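DTDP-4-dehydrorhamnose reductase (Bacillus anthracis, PDB 3SC6) catalyses the NADPH-dependent reduction of dTDP-4-dehydrorhamnose to dTDP-L-rhamnose, the last step in making this activated sugar. Local coordinates at residues A[67-72]-A[128-133]; A[151-156]-A[211-216]. One frame throughout, in Å; residues are numbered along the deposited sequence.

Interaction 1 of 2, residues A[67-72]-A[128-133]; sequences TKVDQA and NIYGAS. With NAP (NADP nicotinamide-adenine-dinucleotide phosphate), chain G.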
ATOM      1  N   THR A  67       1.725   3.969  -9.162  1.00 59.25           N
ATOM      2  CA  THR A  67       2.006   4.715  -7.935  1.00 60.06           C
ATOM      3  C   THR A  67       2.838   5.990  -8.100  1.00 62.33           C
ATOM      4  O   THR A  67       3.650   6.318  -7.233  1.00 62.81           O
ATOM      5  CB  THR A  67       2.733   3.807  -6.931  1.00 59.85           C
ATOM      6  OG1 THR A  67       3.998   3.412  -7.471  1.00 61.12           O
ATOM      7  CG2 THR A  67       1.895   2.571  -6.630  1.00 58.49           C
ATOM      8  N   LYS A  68       2.634   6.709  -9.200  1.00 64.06           N
ATOM      9  CA  LYS A  68       3.370   7.951  -9.451  1.00 66.28           C
ATOM     10  C   LYS A  68       2.429   9.115  -9.145  1.00 66.28           C
ATOM     11  O   LYS A  68       1.909   9.777 -10.047  1.00 67.07           O
ATOM     12  CB  LYS A  68       3.883   7.987 -10.886  1.00 67.41           C
ATOM     13  CG  LYS A  68       4.811   6.821 -11.198  1.00 69.13           C
ATOM     14  CD  LYS A  68       5.322   6.842 -12.622  1.00 71.88           C
ATOM     15  CE  LYS A  68       6.226   5.649 -12.878  1.00 73.61           C
ATOM     16  NZ  LYS A  68       6.754   5.635 -14.268  1.00 78.03           N
ATOM     17  N   VAL A  69       2.227   9.334  -7.850  1.00 66.10           N
ATOM     18  CA  VAL A  69       1.352  10.383  -7.322  1.00 66.55           C
ATOM     19  C   VAL A  69       1.423  11.713  -8.068  1.00 68.97           C
ATOM     20  O   VAL A  69       0.411  12.197  -8.569  1.00 68.50           O
ATOM     21  CB  VAL A  69       1.641  10.635  -5.821  1.00 66.71           C
ATOM     22  CG1 VAL A  69       0.737  11.726  -5.284  1.00 66.71           C
ATOM     23  CG2 VAL A  69       1.447   9.360  -5.017  1.00 63.89           C
ATOM     24  N   ASP A  70       2.614  12.298  -8.138  1.00 72.18           N
ATOM     25  CA  ASP A  70       2.812  13.582  -8.820  1.00 75.42           C
ATOM     26  C   ASP A  70       2.526  13.568 -10.315  1.00 76.25           C
ATOM     27  O   ASP A  70       1.791  14.419 -10.818  1.00 76.87           O
ATOM     28  CB  ASP A  70       4.242  14.087  -8.606  1.00 77.64           C
ATOM     29  CG  ASP A  70       4.544  14.386  -7.159  1.00 79.67           C
ATOM     30  OD1 ASP A  70       5.729  14.590  -6.824  1.00 84.91           O
ATOM     31  OD2 ASP A  70       3.597  14.404  -6.349  1.00 79.95           O
ATOM     32  N   GLN A  71       3.106  12.606 -11.023  1.00 76.81           N
ATOM     33  CA  GLN A  71       2.910  12.514 -12.465  1.00 78.12           C
ATOM     34  C   GLN A  71       1.472  12.110 -12.816  1.00 76.42           C
ATOM     35  O   GLN A  71       1.027  12.296 -13.950  1.00 76.73           O
ATOM     36  CB  GLN A  71       3.941  11.558 -13.074  1.00 79.14           C
ATOM     37  CG  GLN A  71       3.900  11.458 -14.592  1.00 82.04           C
ATOM     38  CD  GLN A  71       4.975  10.540 -15.144  1.00 85.78           C
ATOM     39  OE1 GLN A  71       5.116  10.395 -16.359  1.00 88.62           O
ATOM     40  NE2 GLN A  71       5.749   9.925 -14.253  1.00 86.15           N
ATOM     41  N   ALA A  72       0.749  11.573 -11.834  1.00 74.65           N
ATOM     42  CA  ALA A  72      -0.635  11.153 -12.031  1.00 73.04           C
ATOM     43  C   ALA A  72      -1.490  12.341 -12.469  1.00 73.66           C
ATOM     44  O   ALA A  72      -2.444  12.180 -13.225  1.00 73.64           O
ATOM     45  CB  ALA A  72      -1.189  10.554 -10.746  1.00 71.35           C
ATOM     46  N   ASN A 128      -6.627  13.667  -4.717  1.00 54.56           N
ATOM     47  CA  ASN A 128      -5.839  13.850  -5.943  1.00 54.61           C
ATOM     48  C   ASN A 128      -6.142  12.770  -6.980  1.00 53.28           C
ATOM     49  O   ASN A 128      -6.865  11.826  -6.689  1.00 52.68           O
ATOM     50  CB  ASN A 128      -4.345  13.876  -5.600  1.00 55.35           C
ATOM     51  CG  ASN A 128      -3.865  12.588  -4.951  1.00 53.73           C
ATOM     52  OD1 ASN A 128      -4.519  11.551  -5.032  1.00 54.16           O
ATOM     53  ND2 ASN A 128      -2.693  12.645  -4.335  1.00 54.47           N
ATOM     54  N   ILE A 129      -5.584  12.899  -8.183  1.00 53.84           N
ATOM     55  CA  ILE A 129      -5.830  11.910  -9.250  1.00 52.90           C
ATOM     56  C   ILE A 129      -5.522  10.480  -8.822  1.00 51.44           C
ATOM     57  O   ILE A 129      -6.293   9.570  -9.111  1.00 50.87           O
ATOM     58  CB  ILE A 129      -5.088  12.255 -10.552  1.00 53.95           C
ATOM     59  CG1 ILE A 129      -5.622  13.567 -11.124  1.00 55.66           C
ATOM     60  CG2 ILE A 129      -5.316  11.179 -11.592  1.00 52.80           C
ATOM     61  CD1 ILE A 129      -7.098  13.517 -11.479  1.00 55.35           C
ATOM     62  N   TYR A 130      -4.394  10.272  -8.155  1.00 51.78           N
ATOM     63  CA  TYR A 130      -4.034   8.933  -7.696  1.00 50.33           C
ATOM     64  C   TYR A 130      -5.120   8.373  -6.798  1.00 49.75           C
ATOM     65  O   TYR A 130      -5.594   7.251  -7.006  1.00 48.90           O
ATOM     66  CB  TYR A 130      -2.700   8.961  -6.956  1.00 50.65           C
ATOM     67  CG  TYR A 130      -2.337   7.667  -6.248  1.00 49.55           C
ATOM     68  CD1 TYR A 130      -1.743   6.608  -6.923  1.00 49.00           C
ATOM     69  CD2 TYR A 130      -2.538   7.538  -4.880  1.00 48.60           C
ATOM     70  CE1 TYR A 130      -1.398   5.439  -6.254  1.00 48.98           C
ATOM     71  CE2 TYR A 130      -2.195   6.388  -4.209  1.00 48.58           C
ATOM     72  CZ  TYR A 130      -1.626   5.343  -4.891  1.00 48.99           C
ATOM     73  OH  TYR A 130      -1.292   4.204  -4.194  1.00 46.57           O
ATOM     74  N   GLY A 131      -5.519   9.163  -5.806  1.00 50.08           N
ATOM     75  CA  GLY A 131      -6.554   8.750  -4.870  1.00 49.45           C
ATOM     76  C   GLY A 131      -7.876   8.450  -5.550  1.00 48.97           C
ATOM     77  O   GLY A 131      -8.552   7.478  -5.202  1.00 48.32           O
ATOM     78  N   ALA A 132      -8.239   9.280  -6.525  1.00 49.69           N
ATOM     79  CA  ALA A 132      -9.488   9.117  -7.265  1.00 49.44           C
ATOM     80  C   ALA A 132      -9.456   7.900  -8.164  1.00 48.59           C
ATOM     81  O   ALA A 132     -10.468   7.226  -8.331  1.00 48.57           O
ATOM     82  CB  ALA A 132      -9.777  10.358  -8.088  1.00 50.39           C
ATOM     83  N   SER A 133      -8.297   7.625  -8.749  1.00 48.95           N
ATOM     84  CA  SER A 133      -8.145   6.481  -9.637  1.00 48.64           C
ATOM     85  C   SER A 133      -8.327   5.172  -8.878  1.00 47.47           C
ATOM     86  O   SER A 133      -8.992   4.261  -9.373  1.00 46.90           O
ATOM     87  CB  SER A 133      -6.782   6.498 -10.324  1.00 49.29           C
ATOM     88  OG  SER A 133      -5.740   6.421  -9.370  1.00 50.39           O
TER
HETATM   89  PA  NAP G 285       5.101  -0.125  -6.736  1.00 60.45           P
HETATM   90  O1A NAP G 285       4.972   0.952  -7.785  1.00 59.85           O
HETATM   91  O2A NAP G 285       6.478  -0.613  -6.343  1.00 58.79           O
HETATM   92  O5B NAP G 285       4.228  -1.402  -7.180  1.00 59.65           O
HETATM   93  C5B NAP G 285       3.326  -1.358  -8.282  1.00 59.18           C
HETATM   94  C4B NAP G 285       3.782  -2.365  -9.332  1.00 58.22           C
HETATM   95  O4B NAP G 285       2.769  -2.513 -10.340  1.00 57.98           O
HETATM   96  C3B NAP G 285       5.064  -1.922 -10.036  1.00 57.50           C
HETATM   97  O3B NAP G 285       6.094  -2.909  -9.927  1.00 55.08           O
HETATM   98  C2B NAP G 285       4.662  -1.746 -11.482  1.00 57.55           C
HETATM   99  O2B NAP G 285       5.700  -2.133 -12.381  1.00 58.30           O
HETATM  100  C1B NAP G 285       3.430  -2.636 -11.598  1.00 56.91           C
HETATM  101  N9A NAP G 285       2.600  -2.300 -12.787  1.00 54.53           N
HETATM  102  C8A NAP G 285       2.517  -1.118 -13.427  1.00 52.90           C
HETATM  103  N7A NAP G 285       1.673  -1.251 -14.476  1.00 52.32           N
HETATM  104  C5A NAP G 285       1.239  -2.525 -14.490  1.00 51.54           C
HETATM  105  C6A NAP G 285       0.324  -3.297 -15.364  1.00 49.70           C
HETATM  106  N6A NAP G 285      -0.284  -2.706 -16.422  1.00 48.31           N
HETATM  107  N1A NAP G 285       0.107  -4.599 -15.072  1.00 49.94           N
HETATM  108  C2A NAP G 285       0.713  -5.178 -14.017  1.00 52.23           C
HETATM  109  N3A NAP G 285       1.552  -4.493 -13.213  1.00 52.47           N
HETATM  110  C4A NAP G 285       1.829  -3.181 -13.429  1.00 52.90           C
HETATM  111  O3  NAP G 285       4.318   0.361  -5.408  1.00 61.63           O
HETATM  112  PN  NAP G 285       3.911  -0.644  -4.204  1.00 61.32           P
HETATM  113  O1N NAP G 285       3.972   0.138  -2.914  1.00 62.92           O
HETATM  114  O2N NAP G 285       4.649  -1.953  -4.341  1.00 59.73           O
HETATM  115  O5D NAP G 285       2.367  -0.948  -4.517  1.00 65.90           O
HETATM  116  C5D NAP G 285       1.554  -1.636  -3.566  1.00 67.98           C
HETATM  117  C4D NAP G 285       0.145  -1.046  -3.536  1.00 68.93           C
HETATM  118  O4D NAP G 285      -0.019  -0.213  -2.378  1.00 69.89           O
HETATM  119  C3D NAP G 285      -0.168  -0.183  -4.755  1.00 68.88           C
HETATM  120  O3D NAP G 285      -1.364  -0.643  -5.390  1.00 67.59           O
HETATM  121  C2D NAP G 285      -0.358   1.219  -4.219  1.00 68.85           C
HETATM  122  O2D NAP G 285      -1.421   1.875  -4.912  1.00 66.20           O
HETATM  123  C1D NAP G 285      -0.664   1.015  -2.740  1.00 70.70           C
HETATM  124  N1N NAP G 285      -0.201   2.117  -1.883  1.00 73.35           N
HETATM  125  C2N NAP G 285       1.104   2.435  -1.839  1.00 75.20           C
HETATM  126  C3N NAP G 285       1.560   3.475  -1.029  1.00 76.06           C
HETATM  127  C7N NAP G 285       3.028   3.808  -1.006  1.00 76.52           C
HETATM  128  O7N NAP G 285       3.783   3.207  -1.756  1.00 76.95           O
HETATM  129  N7N NAP G 285       3.488   4.742  -0.175  1.00 77.08           N
HETATM  130  C4N NAP G 285       0.643   4.181  -0.256  1.00 75.71           C
HETATM  131  C5N NAP G 285      -0.696   3.830  -0.313  1.00 74.59           C
HETATM  132  C6N NAP G 285      -1.095   2.785  -1.138  1.00 74.04           C
HETATM  133  P2B NAP G 285       6.551  -1.022 -13.181  1.00 58.86           P
HETATM  134  O1X NAP G 285       7.678  -1.826 -13.782  1.00 60.87           O
HETATM  135  O2X NAP G 285       5.586  -0.455 -14.195  1.00 60.63           O
HETATM  136  O3X NAP G 285       6.977  -0.038 -12.120  1.00 57.85           O
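Val69 and Tyr130 lie at the heart of this contact, where the short, weakly bonded helical turn at 69-72 packs on the start of helix 129-144. Tyr130 opens the YxxxK motif of the short-chain dehydrogenase/reductase family, with Lys134 as its lysine, on a Rossmann fold. Val69 CG2 sits over one face of the phenol ring, off centre toward the rim and 4.3 Å from Tyr130 CG, so a branched aliphatic residue suits the place. Thr67 CA approaches Tyr130 CE1 obliquely at 3.9 Å. CG of Tyr130 is anti to the backbone N (chi1 171°), which sends the phenol along the turn to the cofactor; there its OH shares a hydrogen bond with the ribose hydroxyl NAP O2D. Thr67 OG1 donates to the phosphate oxygen NAP O1A at 2.7 Å, while its methyl CG2 packs against the bridging oxygen NAP O3 and the ribose carbon NAP C2D. Small Ala72 lets the two segments close up, its CB 4.3 Å from Ile129 CB. Further out, helix 76-97 backs Ile129 and Tyr130, and Asp70 forms a salt bridge with Arg251. Asn128 caps helix 129-144: its OD1 accepts from Gly131 N at 2.7 Å, while ND2 meets Val69 CG1.

Interaction 2 of 2, residues A[151-156]-A[211-216]; sequences VRTSWL and HVSNTG. With NAP (NADP nicotinamide-adenine-dinucleotide phosphate), chain G.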
ATOM      1  N   VAL A 151      -7.882  -3.474   1.119  1.00 41.38           N
ATOM      2  CA  VAL A 151      -6.937  -3.098   2.162  1.00 42.18           C
ATOM      3  C   VAL A 151      -6.220  -1.773   1.885  1.00 43.49           C
ATOM      4  O   VAL A 151      -5.288  -1.708   1.088  1.00 43.76           O
ATOM      5  CB  VAL A 151      -5.880  -4.215   2.381  1.00 42.28           C
ATOM      6  CG1 VAL A 151      -4.870  -3.794   3.435  1.00 40.41           C
ATOM      7  CG2 VAL A 151      -6.559  -5.523   2.785  1.00 40.22           C
ATOM      8  N   ARG A 152      -6.667  -0.720   2.559  1.00 44.79           N
ATOM      9  CA  ARG A 152      -6.077   0.603   2.412  1.00 45.86           C
ATOM     10  C   ARG A 152      -4.898   0.721   3.360  1.00 47.03           C
ATOM     11  O   ARG A 152      -5.012   0.383   4.541  1.00 46.55           O
ATOM     12  CB  ARG A 152      -7.111   1.664   2.755  1.00 46.20           C
ATOM     13  CG  ARG A 152      -8.283   1.687   1.819  1.00 46.91           C
ATOM     14  CD  ARG A 152      -9.381   2.569   2.334  1.00 47.53           C
ATOM     15  NE  ARG A 152     -10.515   2.592   1.422  1.00 47.29           N
ATOM     16  CZ  ARG A 152     -11.688   3.143   1.705  1.00 48.56           C
ATOM     17  NH1 ARG A 152     -11.914   3.652   2.909  1.00 50.92           N
ATOM     18  NH2 ARG A 152     -12.664   3.123   0.807  1.00 48.68           N
ATOM     19  N   THR A 153      -3.769   1.189   2.838  1.00 48.35           N
ATOM     20  CA  THR A 153      -2.566   1.360   3.635  1.00 49.98           C
ATOM     21  C   THR A 153      -2.006   2.742   3.302  1.00 51.40           C
ATOM     22  O   THR A 153      -2.615   3.473   2.522  1.00 52.02           O
ATOM     23  CB  THR A 153      -1.527   0.281   3.335  1.00 49.59           C
ATOM     24  OG1 THR A 153      -0.429   0.402   4.247  1.00 51.89           O
ATOM     25  CG2 THR A 153      -1.042   0.387   1.893  1.00 49.77           C
ATOM     26  N   SER A 154      -0.854   3.100   3.876  1.00 52.92           N
ATOM     27  CA  SER A 154      -0.250   4.415   3.617  1.00 54.00           C
ATOM     28  C   SER A 154       1.206   4.514   4.055  1.00 54.68           C
ATOM     29  O   SER A 154       1.618   3.823   4.991  1.00 54.00           O
ATOM     30  CB  SER A 154      -1.026   5.477   4.387  1.00 55.09           C
ATOM     31  OG  SER A 154      -0.971   5.218   5.783  1.00 56.00           O
ATOM     32  N   TRP A 155       1.988   5.373   3.385  1.00 55.68           N
ATOM     33  CA  TRP A 155       3.397   5.545   3.757  1.00 56.28           C
ATOM     34  C   TRP A 155       4.062   4.188   3.864  1.00 55.68           C
ATOM     35  O   TRP A 155       4.746   3.881   4.836  1.00 56.05           O
ATOM     36  CB  TRP A 155       3.428   6.294   5.087  1.00 57.44           C
ATOM     37  CG  TRP A 155       3.011   7.735   4.975  1.00 60.11           C
ATOM     38  CD1 TRP A 155       1.888   8.224   4.373  1.00 63.19           C
ATOM     39  CD2 TRP A 155       3.573   8.837   5.702  1.00 62.31           C
ATOM     40  NE1 TRP A 155       1.808   9.581   4.547  1.00 64.94           N
ATOM     41  CE2 TRP A 155       2.815   9.979   5.381  1.00 63.04           C
ATOM     42  CE3 TRP A 155       4.674   8.974   6.551  1.00 63.09           C
ATOM     43  CZ2 TRP A 155       3.120  11.241   5.879  1.00 63.98           C
ATOM     44  CZ3 TRP A 155       4.978  10.229   7.041  1.00 65.27           C
ATOM     45  CH2 TRP A 155       4.202  11.347   6.705  1.00 65.18           C
ATOM     46  N   LEU A 156       3.847   3.385   2.831  1.00 55.13           N
ATOM     47  CA  LEU A 156       4.383   2.042   2.754  1.00 55.12           C
ATOM     48  C   LEU A 156       5.852   2.047   2.321  1.00 55.97           C
ATOM     49  O   LEU A 156       6.239   2.809   1.435  1.00 55.91           O
ATOM     50  CB  LEU A 156       3.533   1.245   1.760  1.00 54.27           C
ATOM     51  CG  LEU A 156       3.803  -0.241   1.563  1.00 54.38           C
ATOM     52  CD1 LEU A 156       3.620  -0.983   2.874  1.00 53.13           C
ATOM     53  CD2 LEU A 156       2.862  -0.792   0.509  1.00 54.23           C
ATOM     54  N   HIS A 211      -8.530  -0.927   7.016  1.00 45.25           N
ATOM     55  CA  HIS A 211      -7.419   0.008   7.039  1.00 46.72           C
ATOM     56  C   HIS A 211      -6.282  -0.676   7.781  1.00 47.80           C
ATOM     57  O   HIS A 211      -6.397  -0.956   8.973  1.00 49.06           O
ATOM     58  CB  HIS A 211      -7.724   1.347   7.714  1.00 47.93           C
ATOM     59  CG  HIS A 211      -8.784   2.151   7.038  1.00 48.06           C
ATOM     60  ND1 HIS A 211      -9.498   3.135   7.678  1.00 49.76           N
ATOM     61  CD2 HIS A 211      -9.314   2.052   5.796  1.00 48.53           C
ATOM     62  CE1 HIS A 211     -10.367   3.661   6.833  1.00 48.96           C
ATOM     63  NE2 HIS A 211     -10.286   3.012   5.692  1.00 46.32           N
ATOM     64  N   VAL A 212      -5.191  -0.949   7.073  1.00 48.64           N
ATOM     65  CA  VAL A 212      -4.035  -1.603   7.673  1.00 49.90           C
ATOM     66  C   VAL A 212      -2.815  -0.700   7.574  1.00 51.42           C
ATOM     67  O   VAL A 212      -2.328  -0.406   6.479  1.00 51.49           O
ATOM     68  CB  VAL A 212      -3.724  -2.936   6.984  1.00 49.60           C
ATOM     69  CG1 VAL A 212      -2.507  -3.589   7.627  1.00 48.62           C
ATOM     70  CG2 VAL A 212      -4.932  -3.858   7.061  1.00 48.83           C
ATOM     71  N   SER A 213      -2.333  -0.264   8.733  1.00 53.55           N
ATOM     72  CA  SER A 213      -1.175   0.608   8.826  1.00 54.97           C
ATOM     73  C   SER A 213      -0.620   0.461  10.213  1.00 56.85           C
ATOM     74  O   SER A 213      -1.291  -0.075  11.090  1.00 57.93           O
ATOM     75  CB  SER A 213      -1.583   2.068   8.642  1.00 55.03           C
ATOM     76  OG  SER A 213      -2.199   2.281   7.388  1.00 58.53           O
ATOM     77  N   ASN A 214       0.602   0.928  10.426  1.00 58.04           N
ATOM     78  CA  ASN A 214       1.191   0.842  11.744  1.00 59.94           C
ATOM     79  C   ASN A 214       0.524   1.889  12.625  1.00 61.17           C
ATOM     80  O   ASN A 214       0.068   2.926  12.138  1.00 59.76           O
ATOM     81  CB  ASN A 214       2.707   1.025  11.697  1.00 60.84           C
ATOM     82  CG  ASN A 214       3.413  -0.090  10.942  1.00 61.55           C
ATOM     83  OD1 ASN A 214       4.591   0.017  10.621  1.00 65.14           O
ATOM     84  ND2 ASN A 214       2.688  -1.157  10.648  1.00 65.54           N
ATOM     85  N   THR A 215       0.450   1.590  13.917  1.00 63.33           N
ATOM     86  CA  THR A 215      -0.165   2.471  14.901  1.00 65.52           C
ATOM     87  C   THR A 215       0.585   3.780  15.100  1.00 66.70           C
ATOM     88  O   THR A 215       1.784   3.866  14.846  1.00 66.29           O
ATOM     89  CB  THR A 215      -0.235   1.762  16.272  1.00 67.17           C
ATOM     90  OG1 THR A 215      -0.992   0.554  16.144  1.00 67.88           O
ATOM     91  CG2 THR A 215      -0.874   2.656  17.326  1.00 69.22           C
ATOM     92  N   GLY A 216      -0.144   4.800  15.545  1.00 68.62           N
ATOM     93  CA  GLY A 216       0.423   6.119  15.806  1.00 69.95           C
ATOM     94  C   GLY A 216       0.534   7.061  14.625  1.00 69.50           C
ATOM     95  O   GLY A 216       0.601   6.635  13.473  1.00 67.76           O
TER
HETATM   96  PA  NAP G 285       5.101  -0.125  -6.736  1.00 60.45           P
HETATM   97  O1A NAP G 285       4.972   0.952  -7.785  1.00 59.85           O
HETATM   98  O2A NAP G 285       6.478  -0.613  -6.343  1.00 58.79           O
HETATM   99  O5B NAP G 285       4.228  -1.402  -7.180  1.00 59.65           O
HETATM  100  C5B NAP G 285       3.326  -1.358  -8.282  1.00 59.18           C
HETATM  101  C4B NAP G 285       3.782  -2.365  -9.332  1.00 58.22           C
HETATM  102  O4B NAP G 285       2.769  -2.513 -10.340  1.00 57.98           O
HETATM  103  C3B NAP G 285       5.064  -1.922 -10.036  1.00 57.50           C
HETATM  104  O3B NAP G 285       6.094  -2.909  -9.927  1.00 55.08           O
HETATM  105  C2B NAP G 285       4.662  -1.746 -11.482  1.00 57.55           C
HETATM  106  O2B NAP G 285       5.700  -2.133 -12.381  1.00 58.30           O
HETATM  107  C1B NAP G 285       3.430  -2.636 -11.598  1.00 56.91           C
HETATM  108  N9A NAP G 285       2.600  -2.300 -12.787  1.00 54.53           N
HETATM  109  C8A NAP G 285       2.517  -1.118 -13.427  1.00 52.90           C
HETATM  110  N7A NAP G 285       1.673  -1.251 -14.476  1.00 52.32           N
HETATM  111  C5A NAP G 285       1.239  -2.525 -14.490  1.00 51.54           C
HETATM  112  C6A NAP G 285       0.324  -3.297 -15.364  1.00 49.70           C
HETATM  113  N6A NAP G 285      -0.284  -2.706 -16.422  1.00 48.31           N
HETATM  114  N1A NAP G 285       0.107  -4.599 -15.072  1.00 49.94           N
HETATM  115  C2A NAP G 285       0.713  -5.178 -14.017  1.00 52.23           C
HETATM  116  N3A NAP G 285       1.552  -4.493 -13.213  1.00 52.47           N
HETATM  117  C4A NAP G 285       1.829  -3.181 -13.429  1.00 52.90           C
HETATM  118  O3  NAP G 285       4.318   0.361  -5.408  1.00 61.63           O
HETATM  119  PN  NAP G 285       3.911  -0.644  -4.204  1.00 61.32           P
HETATM  120  O1N NAP G 285       3.972   0.138  -2.914  1.00 62.92           O
HETATM  121  O2N NAP G 285       4.649  -1.953  -4.341  1.00 59.73           O
HETATM  122  O5D NAP G 285       2.367  -0.948  -4.517  1.00 65.90           O
HETATM  123  C5D NAP G 285       1.554  -1.636  -3.566  1.00 67.98           C
HETATM  124  C4D NAP G 285       0.145  -1.046  -3.536  1.00 68.93           C
HETATM  125  O4D NAP G 285      -0.019  -0.213  -2.378  1.00 69.89           O
HETATM  126  C3D NAP G 285      -0.168  -0.183  -4.755  1.00 68.88           C
HETATM  127  O3D NAP G 285      -1.364  -0.643  -5.390  1.00 67.59           O
HETATM  128  C2D NAP G 285      -0.358   1.219  -4.219  1.00 68.85           C
HETATM  129  O2D NAP G 285      -1.421   1.875  -4.912  1.00 66.20           O
HETATM  130  C1D NAP G 285      -0.664   1.015  -2.740  1.00 70.70           C
HETATM  131  N1N NAP G 285      -0.201   2.117  -1.883  1.00 73.35           N
HETATM  132  C2N NAP G 285       1.104   2.435  -1.839  1.00 75.20           C
HETATM  133  C3N NAP G 285       1.560   3.475  -1.029  1.00 76.06           C
HETATM  134  C7N NAP G 285       3.028   3.808  -1.006  1.00 76.52           C
HETATM  135  O7N NAP G 285       3.783   3.207  -1.756  1.00 76.95           O
HETATM  136  N7N NAP G 285       3.488   4.742  -0.175  1.00 77.08           N
HETATM  137  C4N NAP G 285       0.643   4.181  -0.256  1.00 75.71           C
HETATM  138  C5N NAP G 285      -0.696   3.830  -0.313  1.00 74.59           C
HETATM  139  C6N NAP G 285      -1.095   2.785  -1.138  1.00 74.04           C
HETATM  140  P2B NAP G 285       6.551  -1.022 -13.181  1.00 58.86           P
HETATM  141  O1X NAP G 285       7.678  -1.826 -13.782  1.00 60.87           O
HETATM  142  O2X NAP G 285       5.586  -0.455 -14.195  1.00 60.63           O
HETATM  143  O3X NAP G 285       6.977  -0.038 -12.120  1.00 57.85           O
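Arg152 and His211 form a parallel beta bridge where strand 208-211 runs beside strand 148-157, and Val212 N donates to Arg152 O at 2.9 Å. Beyond the bridge, side chains add to the pairing. Thr153 OG1 donates to Val212 O at 3.0 Å, nearly in line with the carbonyl bond; a chi1 of -173° turns this hydroxyl toward segment 211-216 and leaves CG2 against the nicotinamide ring. Ser213 OG gives the same carbonyl a second, weak bond; small hydroxyl residues suit this buried setting because they fit and can donate. Arg152 and His211 point the same way from the sheet, side by side. The extended arginine chain runs past the imidazole, CD 3.5 Å from His211 CD2, and NH1 donates to His211 NE2 at 3.3 Å, in the ring plane, with guanidinium and ring 25° apart. NE2 as acceptor is consistent with a proton on ND1. The stronger partner of the guanidinium is Glu138, in a salt bridge through NH2. Val151 CG1 meets Val212 CG2 at 3.6 Å, an apolar pair covered by Leu194 and Leu201 of helix 191-202, while strands 100-106 and 185-190 flank Thr153.

How the interactions relate
Both contacts border the same NADP molecule, although their centres are 18 Å apart and their nearest atoms about 7 Å. Interaction 1 meets the diphosphate and the nicotinamide ribose; interaction 2 brings 151-156 against the nicotinamide itself, with Thr153 O 3.4 Å from NAP C5N and Ser154 CA 4.0 Å from NAP C4N, the carbon that carries the hydride in NADPH. Tyr130 OH, 4.4 Å from NAP C4N, lies on the opposite side of the ring plane from Thr153 CG2. The substrate would therefore probably bind on the tyrosine side, with strand 148-157 backing the other. Helix 129-144 is followed, after a short connection, by that strand, linking the two contacts along the chain.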